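Local coordinates for protein ABC-type metal ion transport system, periplasmic component (Vibrio vulnificus, PDB 3K2D) that binds methionine, probably as the substrate-binding lipoprotein of an ABC importer, and activates Toll-like receptor 2, at residues S93-K97 and L166-L171; A101-V106 and N148-I152; S180-T185 and K233-K237. The protein carries 4 engineered substitutions. All coordinates share one frame; numbering follows the deposited sequence.

Interaction 1. Residues S93-K97 and L166-L171; sequences SKQVK and LDDVAL
Lys94 lies across Leu166 at about a right angle, its CG resting 3.7 Å from Leu166 CB, and then carries its charged end on to Asp167. The lysine chain is bent at both chi2 and chi3 (-81°), and these bends bring its end to Asp167. Its NZ forms a salt bridge with Asp167 OD1 at 3.4 Å, but OD1 lies closer still to Lys94 CE, at 3.1 Å, so the carboxylate oxygen sits beside the end of the chain and the ammonium group does not meet it end on. The aspartate points its CB away from the 93-97 loop, yet its carboxylate swings back to meet the lysine. The CD2 branch of Leu166 comes against the backbone of Ser93.

Ser93 supplies the central polar grip. With OG turned trans to its backbone N (chi1 173°), the hydroxyl donates to Ala170 O at 2.8 Å, approaching almost in line with the carbonyl (C=O...OG angle 166°). The same OG accepts from Gln95 N and Val96 N, each 2.9 Å away; these two bonds form an ST turn and an ST motif, and the third, to Ala170 O, crosses to the other loop. Water 1 adds a bridge, accepting from Lys94 N and donating to Leu166 O; water 2 links Gln95 OE1 to Val169 O. Farther along the loop, Val96 CG2 packs against Leu171 CD1 at 4.2 Å.

The contact ties the loop leaving strand 90-92 to the loop entering strand 171-174, its antiparallel neighbour. Such an antiparallel strand inserted beside parallel ones belongs to the mixed-sheet lobe of a periplasmic binding protein.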
ATOM      1  N   SER A  93       1.221 -17.958   1.053  1.00 20.93           N
ATOM      2  CA  SER A  93       1.102 -19.118   1.926  1.00 21.87           C
ATOM      3  C   SER A  93       2.349 -19.989   1.987  1.00 23.31           C
ATOM      4  O   SER A  93       3.011 -20.223   0.981  1.00 23.15           O
ATOM      5  CB  SER A  93      -0.071 -19.985   1.471  1.00 21.06           C
ATOM      6  OG  SER A  93      -0.117 -21.192   2.206  1.00 19.68           O
ATOM      7  N   LYS A  94       2.655 -20.483   3.179  1.00 25.53           N
ATOM      8  CA  LYS A  94       3.802 -21.360   3.366  1.00 27.68           C
ATOM      9  C   LYS A  94       3.280 -22.796   3.416  1.00 29.01           C
ATOM     10  O   LYS A  94       4.037 -23.729   3.673  1.00 31.94           O
ATOM     11  CB  LYS A  94       4.525 -21.027   4.680  1.00 27.07           C
ATOM     12  CG  LYS A  94       4.798 -19.546   4.872  1.00 32.32           C
ATOM     13  CD  LYS A  94       6.293 -19.207   5.029  1.00 35.25           C
ATOM     14  CE  LYS A  94       6.810 -19.459   6.440  1.00 36.08           C
ATOM     15  NZ  LYS A  94       8.212 -18.956   6.604  1.00 35.50           N
ATOM     16  N   GLN A  95       1.990 -22.971   3.143  1.00 29.15           N
ATOM     17  CA  GLN A  95       1.364 -24.287   3.203  1.00 30.43           C
ATOM     18  C   GLN A  95       0.735 -24.776   1.899  1.00 30.96           C
ATOM     19  O   GLN A  95       0.949 -25.920   1.477  1.00 31.70           O
ATOM     20  CB  GLN A  95       0.285 -24.279   4.287  1.00 32.14           C
ATOM     21  CG  GLN A  95       0.728 -23.677   5.602  1.00 36.12           C
ATOM     22  CD  GLN A  95       1.811 -24.490   6.269  1.00 38.41           C
ATOM     23  OE1 GLN A  95       2.327 -24.118   7.320  1.00 40.16           O
ATOM     24  NE2 GLN A  95       2.162 -25.614   5.660  1.00 40.09           N
ATOM     25  N   VAL A  96      -0.073 -23.926   1.276  1.00 30.46           N
ATOM     26  CA  VAL A  96      -0.734 -24.302   0.037  1.00 30.67           C
ATOM     27  C   VAL A  96      -0.211 -23.523  -1.161  1.00 31.36           C
ATOM     28  O   VAL A  96       0.385 -22.455  -1.021  1.00 31.48           O
ATOM     29  CB  VAL A  96      -2.265 -24.103   0.132  1.00 30.31           C
ATOM     30  CG1 VAL A  96      -2.852 -25.068   1.139  1.00 28.71           C
ATOM     31  CG2 VAL A  96      -2.583 -22.662   0.522  1.00 30.17           C
ATOM     32  N   LYS A  97      -0.450 -24.076  -2.338  1.00 32.47           N
ATOM     33  CA  LYS A  97      -0.015 -23.478  -3.588  1.00 33.56           C
ATOM     34  C   LYS A  97      -1.262 -23.055  -4.376  1.00 33.21           C
ATOM     35  O   LYS A  97      -1.170 -22.327  -5.363  1.00 33.06           O
ATOM     36  CB  LYS A  97       0.810 -24.510  -4.368  1.00 35.46           C
ATOM     37  CG  LYS A  97       1.468 -23.997  -5.620  1.00 41.41           C
ATOM     38  CD  LYS A  97       2.034 -25.149  -6.453  1.00 45.67           C
ATOM     39  CE  LYS A  97       2.535 -24.660  -7.824  1.00 49.61           C
ATOM     40  NZ  LYS A  97       3.075 -25.764  -8.690  1.00 51.65           N
ATOM     41  N   LEU A 166       2.144 -15.572   8.274  1.00 22.71           N
ATOM     42  CA  LEU A 166       2.292 -16.759   7.441  1.00 23.23           C
ATOM     43  C   LEU A 166       2.656 -18.005   8.241  1.00 26.31           C
ATOM     44  O   LEU A 166       2.442 -19.128   7.777  1.00 28.41           O
ATOM     45  CB  LEU A 166       3.348 -16.522   6.351  1.00 18.81           C
ATOM     46  CG  LEU A 166       2.973 -15.530   5.246  1.00 17.09           C
ATOM     47  CD1 LEU A 166       4.174 -15.278   4.349  1.00 11.37           C
ATOM     48  CD2 LEU A 166       1.777 -16.081   4.439  1.00 14.57           C
ATOM     49  N   ASP A 167       3.190 -17.814   9.443  1.00 28.80           N
ATOM     50  CA  ASP A 167       3.588 -18.940  10.286  1.00 30.50           C
ATOM     51  C   ASP A 167       2.482 -19.424  11.213  1.00 30.16           C
ATOM     52  O   ASP A 167       2.655 -20.409  11.920  1.00 30.35           O
ATOM     53  CB  ASP A 167       4.810 -18.561  11.133  1.00 33.66           C
ATOM     54  CG  ASP A 167       6.062 -18.305  10.291  1.00 38.32           C
ATOM     55  OD1 ASP A 167       6.509 -19.221   9.558  1.00 40.08           O
ATOM     56  OD2 ASP A 167       6.610 -17.182  10.372  1.00 40.33           O
ATOM     57  N   ASP A 168       1.340 -18.746  11.199  1.00 30.06           N
ATOM     58  CA  ASP A 168       0.241 -19.103  12.085  1.00 29.88           C
ATOM     59  C   ASP A 168      -1.078 -19.407  11.401  1.00 29.14           C
ATOM     60  O   ASP A 168      -1.967 -19.999  12.010  1.00 30.16           O
ATOM     61  CB  ASP A 168       0.028 -17.980  13.092  1.00 31.44           C
ATOM     62  CG  ASP A 168       1.309 -17.583  13.782  1.00 34.58           C
ATOM     63  OD1 ASP A 168       1.836 -18.399  14.568  1.00 35.69           O
ATOM     64  OD2 ASP A 168       1.801 -16.462  13.528  1.00 37.88           O
ATOM     65  N   VAL A 169      -1.218 -18.999  10.146  1.00 26.65           N
ATOM     66  CA  VAL A 169      -2.455 -19.247   9.424  1.00 24.86           C
ATOM     67  C   VAL A 169      -2.201 -20.005   8.142  1.00 23.83           C
ATOM     68  O   VAL A 169      -1.055 -20.203   7.747  1.00 23.71           O
ATOM     69  CB  VAL A 169      -3.175 -17.931   9.087  1.00 25.80           C
ATOM     70  CG1 VAL A 169      -3.483 -17.173  10.367  1.00 23.88           C
ATOM     71  CG2 VAL A 169      -2.316 -17.094   8.151  1.00 24.81           C
ATOM     72  N   ALA A 170      -3.276 -20.426   7.489  1.00 22.00           N
ATOM     73  CA  ALA A 170      -3.154 -21.176   6.250  1.00 21.90           C
ATOM     74  C   ALA A 170      -2.758 -20.284   5.081  1.00 22.83           C
ATOM     75  O   ALA A 170      -2.068 -20.722   4.153  1.00 22.70           O
ATOM     76  CB  ALA A 170      -4.464 -21.879   5.942  1.00 20.67           C
ATOM     77  N   LEU A 171      -3.180 -19.026   5.129  1.00 22.47           N
ATOM     78  CA  LEU A 171      -2.887 -18.108   4.041  1.00 22.16           C
ATOM     79  C   LEU A 171      -3.128 -16.656   4.457  1.00 20.06           C
ATOM     80  O   LEU A 171      -4.049 -16.364   5.215  1.00 20.24           O
ATOM     81  CB  LEU A 171      -3.756 -18.500   2.836  1.00 23.39           C
ATOM     82  CG  LEU A 171      -3.667 -17.741   1.513  1.00 26.23           C
ATOM     83  CD1 LEU A 171      -3.987 -18.695   0.375  1.00 26.32           C
ATOM     84  CD2 LEU A 171      -4.627 -16.547   1.525  1.00 24.81           C
TER
HETATM   85  O   HOH W   1       1.023 -19.905   5.380  1.00 30.34           O
HETATM   86  O   HOH W   2       0.439 -22.319   8.846  1.00 30.22           O

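Interaction 2. Residues A101-V106 and N148-I152; sequences ALADGV and NPKNI. Engineered in segment 101-106: Ala101 (natural residue Glu).
Two beta turns meet where Gly105 and Lys150 join backbones: a type II turn from Ala103 to Val106 and a type I turn from Asn148 to Asn151, leading into the adjacent parallel strands 107-111 and 153-157. Gly105 N donates to Lys150 O at 2.6 Å, with an N-H...O angle of 172°. Next to it, Gly105 CA makes a CA-H...O contact with Asn151 O. The Lys150 side chain runs extended to CE and turns at chi4 (-59°), which brings NZ to 2.8 Å from Leu102 O, in the carbonyl plane. On the way its CD passes 4.1 Å from Leu102 CB. The Asp104 carboxylate crosses this chain at about a right angle, with OD1 lying 3.7 Å from Lys150 CG; its ion pair with NZ, OD1 to NZ 4.0 Å, is long. Just before the strands begin, Val106 CG2 touches Ile152 CG1, while within the 148-152 loop Asn148 OD1 accepts from Ile152 N and ND2 donates to Ile152 O. Lys150 thus bonds the other loop twice, its carbonyl to Gly105 of the turn and its NZ to Leu102 just before it; the distant carboxylate probably adds only modest electrostatic attraction.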
ATOM      1  N   ALA A 101      -8.856 -26.919  -2.558  1.00 34.46           N
ATOM      2  CA  ALA A 101      -8.211 -27.960  -1.763  1.00 35.24           C
ATOM      3  C   ALA A 101      -7.568 -27.347  -0.529  1.00 34.96           C
ATOM      4  O   ALA A 101      -6.589 -27.851   0.017  1.00 35.14           O
ATOM      5  CB  ALA A 101      -7.168 -28.719  -2.586  1.00 37.15           C
ATOM      6  N   LEU A 102      -8.134 -26.228  -0.111  1.00 34.74           N
ATOM      7  CA  LEU A 102      -7.694 -25.544   1.085  1.00 31.76           C
ATOM      8  C   LEU A 102      -8.563 -26.283   2.098  1.00 30.66           C
ATOM      9  O   LEU A 102      -9.769 -26.440   1.894  1.00 29.68           O
ATOM     10  CB  LEU A 102      -8.082 -24.069   0.994  1.00 31.06           C
ATOM     11  CG  LEU A 102      -7.438 -22.983   1.849  1.00 30.18           C
ATOM     12  CD1 LEU A 102      -5.965 -23.266   2.068  1.00 30.52           C
ATOM     13  CD2 LEU A 102      -7.616 -21.649   1.127  1.00 28.40           C
ATOM     14  N   ALA A 103      -7.955 -26.779   3.161  1.00 29.25           N
ATOM     15  CA  ALA A 103      -8.722 -27.503   4.153  1.00 28.83           C
ATOM     16  C   ALA A 103      -9.844 -26.644   4.726  1.00 27.93           C
ATOM     17  O   ALA A 103      -9.758 -25.416   4.762  1.00 26.29           O
ATOM     18  CB  ALA A 103      -7.807 -27.987   5.276  1.00 28.63           C
ATOM     19  N   ASP A 104     -10.904 -27.312   5.160  1.00 27.02           N
ATOM     20  CA  ASP A 104     -12.038 -26.639   5.756  1.00 26.75           C
ATOM     21  C   ASP A 104     -11.663 -26.096   7.125  1.00 25.60           C
ATOM     22  O   ASP A 104     -10.856 -26.690   7.840  1.00 24.80           O
ATOM     23  CB  ASP A 104     -13.203 -27.613   5.890  1.00 29.19           C
ATOM     24  CG  ASP A 104     -14.008 -27.719   4.625  1.00 33.33           C
ATOM     25  OD1 ASP A 104     -13.436 -27.484   3.538  1.00 37.65           O
ATOM     26  OD2 ASP A 104     -15.208 -28.044   4.713  1.00 38.06           O
ATOM     27  N   GLY A 105     -12.248 -24.957   7.478  1.00 24.07           N
ATOM     28  CA  GLY A 105     -11.982 -24.360   8.768  1.00 21.40           C
ATOM     29  C   GLY A 105     -10.630 -23.698   8.908  1.00 22.54           C
ATOM     30  O   GLY A 105     -10.182 -23.460  10.026  1.00 23.91           O
ATOM     31  N   VAL A 106      -9.963 -23.391   7.799  1.00 22.15           N
ATOM     32  CA  VAL A 106      -8.655 -22.746   7.907  1.00 20.88           C
ATOM     33  C   VAL A 106      -8.793 -21.283   8.297  1.00 21.31           C
ATOM     34  O   VAL A 106      -9.869 -20.679   8.195  1.00 20.47           O
ATOM     35  CB  VAL A 106      -7.838 -22.800   6.583  1.00 19.73           C
ATOM     36  CG1 VAL A 106      -7.472 -24.230   6.244  1.00 17.81           C
ATOM     37  CG2 VAL A 106      -8.630 -22.161   5.456  1.00 19.35           C
ATOM     38  N   ASN A 148     -19.884 -18.884   3.105  1.00 22.22           N
ATOM     39  CA  ASN A 148     -18.559 -19.292   3.561  1.00 20.94           C
ATOM     40  C   ASN A 148     -18.497 -20.819   3.547  1.00 22.18           C
ATOM     41  O   ASN A 148     -18.483 -21.464   4.594  1.00 22.18           O
ATOM     42  CB  ASN A 148     -18.345 -18.765   4.983  1.00 19.16           C
ATOM     43  CG  ASN A 148     -16.968 -19.064   5.525  1.00 19.82           C
ATOM     44  OD1 ASN A 148     -16.109 -19.612   4.826  1.00 20.16           O
ATOM     45  ND2 ASN A 148     -16.742 -18.697   6.781  1.00 18.35           N
ATOM     46  N   PRO A 149     -18.450 -21.413   2.347  1.00 22.97           N
ATOM     47  CA  PRO A 149     -18.395 -22.863   2.120  1.00 23.23           C
ATOM     48  C   PRO A 149     -17.318 -23.667   2.867  1.00 22.49           C
ATOM     49  O   PRO A 149     -17.605 -24.742   3.382  1.00 21.69           O
ATOM     50  CB  PRO A 149     -18.254 -22.962   0.600  1.00 21.19           C
ATOM     51  CG  PRO A 149     -17.529 -21.697   0.254  1.00 23.12           C
ATOM     52  CD  PRO A 149     -18.266 -20.686   1.080  1.00 22.59           C
ATOM     53  N   LYS A 150     -16.092 -23.158   2.931  1.00 22.79           N
ATOM     54  CA  LYS A 150     -15.012 -23.873   3.620  1.00 22.19           C
ATOM     55  C   LYS A 150     -14.912 -23.560   5.113  1.00 21.38           C
ATOM     56  O   LYS A 150     -13.967 -23.977   5.784  1.00 19.65           O
ATOM     57  CB  LYS A 150     -13.665 -23.587   2.940  1.00 22.61           C
ATOM     58  CG  LYS A 150     -13.495 -24.287   1.597  1.00 23.43           C
ATOM     59  CD  LYS A 150     -12.163 -23.952   0.934  1.00 24.46           C
ATOM     60  CE  LYS A 150     -11.920 -24.838  -0.291  1.00 25.37           C
ATOM     61  NZ  LYS A 150     -11.915 -26.305   0.057  1.00 25.95           N
ATOM     62  N   ASN A 151     -15.900 -22.839   5.629  1.00 21.78           N
ATOM     63  CA  ASN A 151     -15.932 -22.465   7.039  1.00 21.45           C
ATOM     64  C   ASN A 151     -14.650 -21.749   7.450  1.00 21.11           C
ATOM     65  O   ASN A 151     -14.040 -22.069   8.469  1.00 22.12           O
ATOM     66  CB  ASN A 151     -16.132 -23.703   7.921  1.00 21.15           C
ATOM     67  CG  ASN A 151     -17.345 -24.529   7.514  1.00 22.91           C
ATOM     68  OD1 ASN A 151     -18.385 -23.988   7.118  1.00 21.17           O
ATOM     69  ND2 ASN A 151     -17.218 -25.854   7.624  1.00 23.03           N
ATOM     70  N   ILE A 152     -14.246 -20.770   6.655  1.00 20.60           N
ATOM     71  CA  ILE A 152     -13.035 -20.024   6.939  1.00 21.96           C
ATOM     72  C   ILE A 152     -13.214 -19.030   8.091  1.00 21.42           C
ATOM     73  O   ILE A 152     -14.320 -18.562   8.368  1.00 19.85           O
ATOM     74  CB  ILE A 152     -12.571 -19.235   5.690  1.00 23.84           C
ATOM     75  CG1 ILE A 152     -12.423 -20.177   4.498  1.00 26.79           C
ATOM     76  CG2 ILE A 152     -11.235 -18.570   5.960  1.00 26.77           C
ATOM     77  CD1 ILE A 152     -11.995 -19.480   3.211  1.00 28.90           C
TER

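Interaction 3. Residues S180-T185 and K233-K237; sequences SSINLT and KEIFK
Lys237, the last residue of the chain, lays its side chain along Thr185 and ends at Asn183. CB starts the run 3.6 Å from Thr185 CG2, and CG and CD continue past the same methyl, which therefore packs along much of the aliphatic chain. A bend at chi2 (65°) precedes an extended outer half, and CE, still near that methyl, comes 3.0 Å from Asn183 OD1. NZ is equally close, finishing with a weak hydrogen bond to Asn183 OD1 at 3.0 Å, the two side chains meeting at a slant.

Thr185 keeps its hydroxyl for another task: OG1 caps Lys188 N at the start of helix 186-189, leaving CG2 for the lysine. Phe236 makes the second point of contact, its ring CE1 lying 4.1 Å from Ser180 CB, while Ser180 OG turns to Thr176 O. Ile235 CG2 lies over one face of that ring, toward its rim, and the ring also meets Tyr87, a residue of the methionine pocket.

The C-terminal tail thus packs on the junction where helix 176-179 and its 3-10 extension end in a Schellman motif, with Asn183 (positive phi) as C-prime residue, and helix 186-189 begins at its Thr185 N-cap. Helix 226-235 also packs on helix 16-32, so the arrangement is consistent with a contact between the two lobes of the binding-protein fold.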
ATOM      1  N   SER A 180       7.268  -7.728   0.441  1.00 23.83           N
ATOM      2  CA  SER A 180       8.589  -7.586  -0.151  1.00 23.72           C
ATOM      3  C   SER A 180       9.688  -7.658   0.897  1.00 23.70           C
ATOM      4  O   SER A 180      10.801  -8.098   0.601  1.00 24.13           O
ATOM      5  CB  SER A 180       8.697  -6.263  -0.906  1.00 24.06           C
ATOM      6  OG  SER A 180       8.612  -5.164  -0.023  1.00 25.81           O
ATOM      7  N   SER A 181       9.383  -7.233   2.120  1.00 22.31           N
ATOM      8  CA  SER A 181      10.382  -7.253   3.180  1.00 22.01           C
ATOM      9  C   SER A 181      10.770  -8.684   3.565  1.00 22.60           C
ATOM     10  O   SER A 181      11.749  -8.888   4.276  1.00 21.35           O
ATOM     11  CB  SER A 181       9.884  -6.490   4.412  1.00 21.37           C
ATOM     12  OG  SER A 181       8.858  -7.206   5.087  1.00 24.49           O
ATOM     13  N   ILE A 182       9.990  -9.667   3.115  1.00 23.30           N
ATOM     14  CA  ILE A 182      10.303 -11.069   3.384  1.00 23.14           C
ATOM     15  C   ILE A 182      10.481 -11.776   2.048  1.00 25.62           C
ATOM     16  O   ILE A 182      10.164 -12.953   1.888  1.00 27.51           O
ATOM     17  CB  ILE A 182       9.218 -11.791   4.217  1.00 22.03           C
ATOM     18  CG1 ILE A 182       7.864 -11.737   3.514  1.00 20.41           C
ATOM     19  CG2 ILE A 182       9.132 -11.165   5.595  1.00 21.49           C
ATOM     20  CD1 ILE A 182       6.792 -12.550   4.219  1.00 19.70           C
ATOM     21  N   ASN A 183      10.971 -11.005   1.084  1.00 26.56           N
ATOM     22  CA  ASN A 183      11.286 -11.478  -0.253  1.00 26.58           C
ATOM     23  C   ASN A 183      10.195 -12.221  -1.013  1.00 25.13           C
ATOM     24  O   ASN A 183      10.471 -13.202  -1.692  1.00 23.30           O
ATOM     25  CB  ASN A 183      12.553 -12.333  -0.173  1.00 29.21           C
ATOM     26  CG  ASN A 183      13.229 -12.509  -1.523  1.00 34.50           C
ATOM     27  OD1 ASN A 183      13.538 -11.532  -2.212  1.00 36.27           O
ATOM     28  ND2 ASN A 183      13.473 -13.764  -1.907  1.00 36.60           N
ATOM     29  N   LEU A 184       8.961 -11.740  -0.924  1.00 24.13           N
ATOM     30  CA  LEU A 184       7.854 -12.371  -1.635  1.00 22.02           C
ATOM     31  C   LEU A 184       7.262 -11.426  -2.675  1.00 23.03           C
ATOM     32  O   LEU A 184       7.124 -10.227  -2.423  1.00 23.43           O
ATOM     33  CB  LEU A 184       6.755 -12.765  -0.654  1.00 21.37           C
ATOM     34  CG  LEU A 184       7.104 -13.749   0.459  1.00 22.07           C
ATOM     35  CD1 LEU A 184       5.875 -13.929   1.314  1.00 21.23           C
ATOM     36  CD2 LEU A 184       7.555 -15.088  -0.116  1.00 20.55           C
ATOM     37  N   THR A 185       6.899 -11.960  -3.836  1.00 22.24           N
ATOM     38  CA  THR A 185       6.300 -11.142  -4.886  1.00 23.29           C
ATOM     39  C   THR A 185       5.007 -11.788  -5.351  1.00 24.70           C
ATOM     40  O   THR A 185       4.848 -13.004  -5.269  1.00 25.07           O
ATOM     41  CB  THR A 185       7.191 -11.034  -6.135  1.00 23.45           C
ATOM     42  OG1 THR A 185       7.211 -12.301  -6.805  1.00 26.34           O
ATOM     43  CG2 THR A 185       8.599 -10.639  -5.768  1.00 21.50           C
ATOM     44  N   LYS A 233      10.716  -1.732 -11.334  1.00 29.83           N
ATOM     45  CA  LYS A 233      10.558  -3.074 -11.894  1.00 29.14           C
ATOM     46  C   LYS A 233      11.599  -3.986 -11.275  1.00 28.76           C
ATOM     47  O   LYS A 233      11.284  -5.069 -10.794  1.00 29.96           O
ATOM     48  CB  LYS A 233      10.724  -3.051 -13.422  1.00 28.00           C
ATOM     49  CG  LYS A 233       9.473  -2.615 -14.165  1.00 28.44           C
ATOM     50  CD  LYS A 233       9.781  -1.914 -15.490  1.00 28.97           C
ATOM     51  CE  LYS A 233      10.286  -2.860 -16.561  1.00 28.98           C
ATOM     52  NZ  LYS A 233      10.628  -2.112 -17.808  1.00 29.64           N
ATOM     53  N   GLU A 234      12.846  -3.531 -11.281  1.00 29.74           N
ATOM     54  CA  GLU A 234      13.943  -4.300 -10.715  1.00 30.56           C
ATOM     55  C   GLU A 234      13.714  -4.627  -9.247  1.00 29.70           C
ATOM     56  O   GLU A 234      13.746  -5.785  -8.850  1.00 29.24           O
ATOM     57  CB  GLU A 234      15.248  -3.525 -10.862  1.00 33.39           C
ATOM     58  CG  GLU A 234      16.238  -4.236 -11.735  1.00 40.28           C
ATOM     59  CD  GLU A 234      16.499  -5.647 -11.251  1.00 43.76           C
ATOM     60  OE1 GLU A 234      17.169  -5.799 -10.204  1.00 45.73           O
ATOM     61  OE2 GLU A 234      16.024  -6.600 -11.910  1.00 46.16           O
ATOM     62  N   ILE A 235      13.477  -3.589  -8.453  1.00 28.94           N
ATOM     63  CA  ILE A 235      13.243  -3.718  -7.023  1.00 27.29           C
ATOM     64  C   ILE A 235      12.155  -4.723  -6.648  1.00 29.00           C
ATOM     65  O   ILE A 235      12.235  -5.358  -5.596  1.00 29.32           O
ATOM     66  CB  ILE A 235      12.904  -2.346  -6.421  1.00 25.93           C
ATOM     67  CG1 ILE A 235      14.148  -1.456  -6.479  1.00 23.16           C
ATOM     68  CG2 ILE A 235      12.379  -2.502  -4.996  1.00 24.95           C
ATOM     69  CD1 ILE A 235      13.870   0.018  -6.261  1.00 22.52           C
ATOM     70  N   PHE A 236      11.143  -4.875  -7.497  1.00 29.32           N
ATOM     71  CA  PHE A 236      10.071  -5.825  -7.204  1.00 30.90           C
ATOM     72  C   PHE A 236      10.188  -7.114  -8.013  1.00 34.26           C
ATOM     73  O   PHE A 236       9.194  -7.658  -8.501  1.00 33.57           O
ATOM     74  CB  PHE A 236       8.718  -5.142  -7.400  1.00 25.37           C
ATOM     75  CG  PHE A 236       8.405  -4.153  -6.313  1.00 23.40           C
ATOM     76  CD1 PHE A 236       7.958  -4.589  -5.073  1.00 20.12           C
ATOM     77  CD2 PHE A 236       8.660  -2.796  -6.488  1.00 23.36           C
ATOM     78  CE1 PHE A 236       7.773  -3.696  -4.023  1.00 20.12           C
ATOM     79  CE2 PHE A 236       8.478  -1.891  -5.434  1.00 23.05           C
ATOM     80  CZ  PHE A 236       8.037  -2.347  -4.200  1.00 19.27           C
ATOM     81  N   LYS A 237      11.433  -7.591  -8.104  1.00 38.36           N
ATOM     82  CA  LYS A 237      11.829  -8.802  -8.821  1.00 41.34           C
ATOM     83  C   LYS A 237      11.598  -8.698 -10.313  1.00 43.63           C
ATOM     84  O   LYS A 237      12.552  -8.990 -11.069  1.00 45.25           O
ATOM     85  CB  LYS A 237      11.109 -10.031  -8.272  1.00 41.86           C
ATOM     86  CG  LYS A 237      11.744 -10.605  -7.006  1.00 44.06           C
ATOM     87  CD  LYS A 237      11.657  -9.645  -5.823  1.00 44.28           C
ATOM     88  CE  LYS A 237      11.944 -10.368  -4.502  1.00 44.09           C
ATOM     89  NZ  LYS A 237      11.553  -9.542  -3.309  1.00 44.34           N
TER

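Interactions 1 and 2 lie at one end of the same lobe, their centres 13 Å apart, and share an apolar seam in which Ala170 CB meets Val106 CB at 3.6 Å and Val96 CG1 meets Leu102 CD1 at 3.7 Å. Leu166 extends the packing from interaction 1 to interaction 3, where its CD1 lies 3.7 Å from Leu184 CD1, although the centres are 19 Å apart. Interactions 2 and 3 do not touch; their nearest atoms are about 15 Å apart. The Phe236 side chain of interaction 3 lies about 8 Å from the bound methionine, without being one of the pocket residues, and touches the pocket residue Tyr87.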